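Local structure of polymerase nucleotidyl transferase domain-containing protein (Archaeoglobus fulgidus, 1YLQ) at residues Glu28-Tyr31 with Ser32-Leu35; Arg50-Lys53 with Leu54-Phe57. The protein probably acts as a nucleotidyltransferase, though its substrate and physiological role are not established. All blocks are in the same frame, centred on the assembly; numbering follows the deposited sequence.

How the interactions relate
Interaction 1 comes first along the chain, in the loop that follows helix 25-28 and leads into strand 38-43; interaction 2 opens later, at the start of helix 50-63. Strand 38-43 links them: the loop of interaction 1 runs into it, and the helix of interaction 2 makes the beta-alpha-beta crossover from it to strand 69-74. The two contacts sit on opposite sides of the chain's centre, their centres 29 Å apart and their nearest atoms about 15 Å apart, so neither touches the other. Both belong to the nucleotidyltransferase domain: interaction 1 shapes a surface loop facing the second subunit, and interaction 2 ties a helix to its neighbours.

Interaction 1 (Glu28-Tyr31 with Ser32-Leu35)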
loop_
_atom_site.group_PDB
_atom_site.type_symbol
_atom_site.label_atom_id
_atom_site.label_comp_id
_atom_site.label_asym_id
_atom_site.label_seq_id
_atom_site.Cartn_x
_atom_site.Cartn_y
_atom_site.Cartn_z
ATOM N N GLU A 28 9.687 1.479 3.986
ATOM C CA GLU A 28 10.767 2.074 4.804
ATOM C C GLU A 28 10.795 1.631 6.275
ATOM O O GLU A 28 11.816 1.810 6.942
ATOM C CB GLU A 28 10.768 3.622 4.711
ATOM C CG GLU A 28 11.015 4.182 3.267
ATOM C CD GLU A 28 11.000 5.699 3.167
ATOM O OE1 GLU A 28 11.900 6.372 3.695
ATOM O OE2 GLU A 28 10.090 6.241 2.515
ATOM N N GLY A 29 9.673 1.131 6.797
ATOM C CA GLY A 29 9.599 0.710 8.217
ATOM C C GLY A 29 9.140 1.705 9.293
ATOM O O GLY A 29 8.805 1.298 10.415
ATOM N N ASP A 30 9.197 3.001 8.993
ATOM C CA ASP A 30 8.492 4.064 9.739
ATOM C C ASP A 30 7.187 4.066 8.989
ATOM O O ASP A 30 7.111 4.702 7.950
ATOM C CB ASP A 30 9.236 5.390 9.484
ATOM C CG ASP A 30 8.342 6.648 9.670
ATOM O OD1 ASP A 30 7.082 6.547 9.803
ATOM O OD2 ASP A 30 8.937 7.761 9.635
ATOM N N TYR A 31 6.122 3.411 9.456
ATOM C CA TYR A 31 5.219 3.684 10.607
ATOM C C TYR A 31 5.134 4.820 11.621
ATOM O O TYR A 31 4.009 5.246 11.855
ATOM C CB TYR A 31 4.703 2.357 11.199
ATOM C CG TYR A 31 4.715 1.272 10.155
ATOM C CD1 TYR A 31 3.802 1.272 9.082
ATOM C CD2 TYR A 31 5.675 0.260 10.210
ATOM C CE1 TYR A 31 3.838 0.265 8.119
ATOM C CE2 TYR A 31 5.720 -0.742 9.240
ATOM C CZ TYR A 31 4.814 -0.733 8.210
ATOM O OH TYR A 31 4.902 -1.740 7.292
ATOM N N SER A 32 6.207 5.327 12.227
ATOM C CA SER A 32 5.974 6.320 13.297
ATOM C C SER A 32 6.416 7.796 13.086
ATOM O O SER A 32 6.597 8.544 14.053
ATOM C CB SER A 32 6.406 5.756 14.657
ATOM O OG SER A 32 5.565 4.504 14.900
ATOM N N ILE A 33 6.548 8.199 11.818
ATOM C CA ILE A 33 6.899 9.581 11.419
ATOM C C ILE A 33 5.919 10.150 10.353
ATOM O O ILE A 33 6.187 11.183 9.644
ATOM C CB ILE A 33 8.400 9.676 10.946
ATOM C CG1 ILE A 33 9.362 9.828 12.149
ATOM C CG2 ILE A 33 8.617 10.777 9.873
ATOM C CD1 ILE A 33 9.779 8.495 12.803
ATOM N N GLY A 34 4.590 9.456 10.348
ATOM C CA GLY A 34 3.677 10.123 9.357
ATOM C C GLY A 34 4.107 10.178 7.888
ATOM O O GLY A 34 3.641 11.030 7.139
ATOM N N LEU A 35 4.954 9.247 7.467
ATOM C CA LEU A 35 5.227 9.073 6.028
ATOM C C LEU A 35 3.926 8.641 5.354
ATOM O O LEU A 35 3.058 8.069 6.020
ATOM C CB LEU A 35 6.252 7.975 5.817
ATOM C CG LEU A 35 7.672 8.059 6.369
ATOM C CD1 LEU A 35 8.456 6.880 5.732
ATOM C CD2 LEU A 35 8.290 9.399 6.024
HETATM O O HOH W 1 2.988 4.017 14.340
#
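D30 holds the loop from within, its carboxylate reaching forward to the main chain of I33. I33 N donates to D30 OD1 across 2.7 Å with an N-H...O angle of 148°, arriving from above the carboxylate plane. In D30 a chi1 of 156° sets CG anti to the backbone N and turns the carboxylate to the following residues. The other oxygen, OD2, runs into I33 CB in the model, a doubtful fit that can carry no weight. L35 packs against the same aspartate: its CG lies 3.5 Å from D30 OD2, and its CD1 comes 3.4 Å from D30 O. L35 CG stands beside its own backbone N, and chi2 (-170°) carries CD1 on toward E28, whose OE2 is 3.7 Å from that methyl. The two side chains cross at about a right angle, while the polar end of E28 is held by a hydrogen bond from G24 N to OE2. Trimming L35 to an alanine would probably uncover the D30 carboxylate and open a gap beside the acid group of E28. One water joins Y31 O (3.0 Å) to S32 OG (2.7 Å). Y31 itself turns back over S25 and V26 of helix 25-28, and packs on R90 of the second subunit. A sulfate, probably from the crystallisation liquor, lies about 4 Å from the L35 side chain. The loop joins what look like the Gly-Ser signature and the Asp-x-Asp signature of the nucleotidyltransferase fold, here pinned by an aspartate side chain to a main-chain N-H.

Interaction 2 (Arg50-Lys53 with Leu54-Phe57); sequences RNRK and LEFF
F57 N gives its hydrogen to K53 O at 2.8 Å, with an N-H...O angle of 163°. It is one of four i to i+4 bonds of this opening part of helix 50-63; L54 N to R50 O, E55 N to N51 O and F56 N to R52 O complete the set. Against this backbone lies the one charged side-chain pair of the contact. R52 and E55 travel alongside each other in the same direction, and E55 OE1 comes up to the guanidinium rim almost level with the group. R52 NE and E55 OE1 are 3.8 Å apart, a long salt bridge, and the guanidinium and carboxylate planes are turned 39° against each other. Both chains leave the helix extended at chi1 and then kink at chi2, which brings their ends together. Each has a firmer partner beyond the turn: R52 NH2 forms a salt bridge with D14 OD1 of helix 3-14, and E55 OE2 one with K59 NZ, a turn further along the helix. E55 OE1 also lies close to D14 OD2, so R52 probably offsets the charge of two neighbouring acids. On another side of the helix K53 bends at chi3 and chi4, and its NZ makes a salt bridge with E78 of helix 76-83. F56 is the buried residue: its ring meets that of F47 at about 45° and touches T11 and I73, while its CB rests 3.4 Å from R52 O. F57 also packs on I73. The chemistry implies that the regular backbone bonds fix the helix itself, whereas the R52-D14 and K53-E78 bridges tie it to helices 3-14 and 76-83, and the buried F56, with some help from the more exposed F57, fastens it to strand 69-74.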
loop_
_atom_site.group_PDB
_atom_site.type_symbol
_atom_site.label_atom_id
_atom_site.label_comp_id
_atom_site.label_asym_id
_atom_site.label_seq_id
_atom_site.Cartn_x
_atom_site.Cartn_y
_atom_site.Cartn_z
ATOM N N ARG A 50 6.772 20.516 -18.366
ATOM C CA ARG A 50 5.760 20.706 -17.315
ATOM C C ARG A 50 4.382 20.294 -17.783
ATOM O O ARG A 50 3.578 19.815 -17.007
ATOM C CB ARG A 50 5.744 22.177 -16.892
ATOM C CG ARG A 50 4.641 22.578 -15.888
ATOM C CD ARG A 50 5.090 23.793 -15.095
ATOM N NE ARG A 50 5.328 24.957 -15.931
ATOM C CZ ARG A 50 5.768 26.134 -15.489
ATOM N NH1 ARG A 50 6.111 26.310 -14.215
ATOM N NH2 ARG A 50 5.895 27.124 -16.332
ATOM N N ASN A 51 4.091 20.491 -19.065
ATOM C CA ASN A 51 2.761 20.182 -19.577
ATOM C C ASN A 51 2.512 18.679 -19.545
ATOM O O ASN A 51 1.396 18.215 -19.304
ATOM C CB ASN A 51 2.612 20.743 -20.986
ATOM C CG ASN A 51 2.618 22.239 -20.984
ATOM O OD1 ASN A 51 1.800 22.865 -20.310
ATOM N ND2 ASN A 51 3.588 22.828 -21.666
ATOM N N ARG A 52 3.564 17.931 -19.797
ATOM C CA ARG A 52 3.555 16.465 -19.714
ATOM C C ARG A 52 3.431 15.971 -18.273
ATOM O O ARG A 52 2.683 15.023 -17.996
ATOM C CB ARG A 52 4.835 15.913 -20.372
ATOM C CG ARG A 52 4.801 14.408 -20.653
ATOM C CD ARG A 52 3.804 13.994 -21.781
ATOM N NE ARG A 52 3.858 12.537 -21.944
ATOM C CZ ARG A 52 4.711 11.943 -22.774
ATOM N NH1 ARG A 52 5.553 12.693 -23.510
ATOM N NH2 ARG A 52 4.741 10.620 -22.879
ATOM N N LYS A 53 4.132 16.625 -17.363
ATOM C CA LYS A 53 4.088 16.264 -15.946
ATOM C C LYS A 53 2.644 16.490 -15.486
ATOM O O LYS A 53 2.046 15.620 -14.835
ATOM C CB LYS A 53 5.038 17.190 -15.173
ATOM C CG LYS A 53 5.516 16.650 -13.856
ATOM C CD LYS A 53 6.356 17.703 -13.137
ATOM C CE LYS A 53 7.819 17.412 -13.316
ATOM N NZ LYS A 53 8.485 17.824 -12.060
ATOM N N LEU A 54 2.046 17.629 -15.901
ATOM C CA LEU A 54 0.694 18.006 -15.424
ATOM C C LEU A 54 -0.382 17.031 -15.951
ATOM O O LEU A 54 -1.262 16.576 -15.208
ATOM C CB LEU A 54 0.367 19.477 -15.814
ATOM C CG LEU A 54 -1.089 19.919 -15.585
ATOM C CD1 LEU A 54 -1.436 19.878 -14.102
ATOM C CD2 LEU A 54 -1.416 21.303 -16.173
ATOM N N GLU A 55 -0.320 16.770 -17.252
ATOM C CA GLU A 55 -1.162 15.809 -17.976
ATOM C C GLU A 55 -1.127 14.432 -17.278
ATOM O O GLU A 55 -2.161 13.822 -16.988
ATOM C CB GLU A 55 -0.529 15.696 -19.379
ATOM C CG GLU A 55 -1.069 14.691 -20.350
ATOM C CD GLU A 55 -0.679 13.242 -20.075
ATOM O OE1 GLU A 55 0.516 12.847 -20.140
ATOM O OE2 GLU A 55 -1.631 12.485 -19.834
ATOM N N PHE A 56 0.088 13.941 -17.028
ATOM C CA PHE A 56 0.253 12.597 -16.483
ATOM C C PHE A 56 -0.254 12.559 -15.039
ATOM O O PHE A 56 -0.992 11.630 -14.606
ATOM C CB PHE A 56 1.700 12.145 -16.560
ATOM C CG PHE A 56 1.891 10.720 -16.066
ATOM C CD1 PHE A 56 1.561 9.635 -16.884
ATOM C CD2 PHE A 56 2.340 10.488 -14.795
ATOM C CE1 PHE A 56 1.679 8.321 -16.419
ATOM C CE2 PHE A 56 2.472 9.202 -14.308
ATOM C CZ PHE A 56 2.160 8.107 -15.142
ATOM N N PHE A 57 0.153 13.563 -14.283
ATOM C CA PHE A 57 -0.300 13.652 -12.895
ATOM C C PHE A 57 -1.821 13.682 -12.776
ATOM O O PHE A 57 -2.379 12.995 -11.898
ATOM C CB PHE A 57 0.348 14.812 -12.134
ATOM C CG PHE A 57 -0.090 14.927 -10.701
ATOM C CD1 PHE A 57 0.620 14.243 -9.682
ATOM C CD2 PHE A 57 -1.111 15.788 -10.333
ATOM C CE1 PHE A 57 0.270 14.406 -8.326
ATOM C CE2 PHE A 57 -1.491 15.926 -8.965
ATOM C CZ PHE A 57 -0.807 15.242 -7.974
#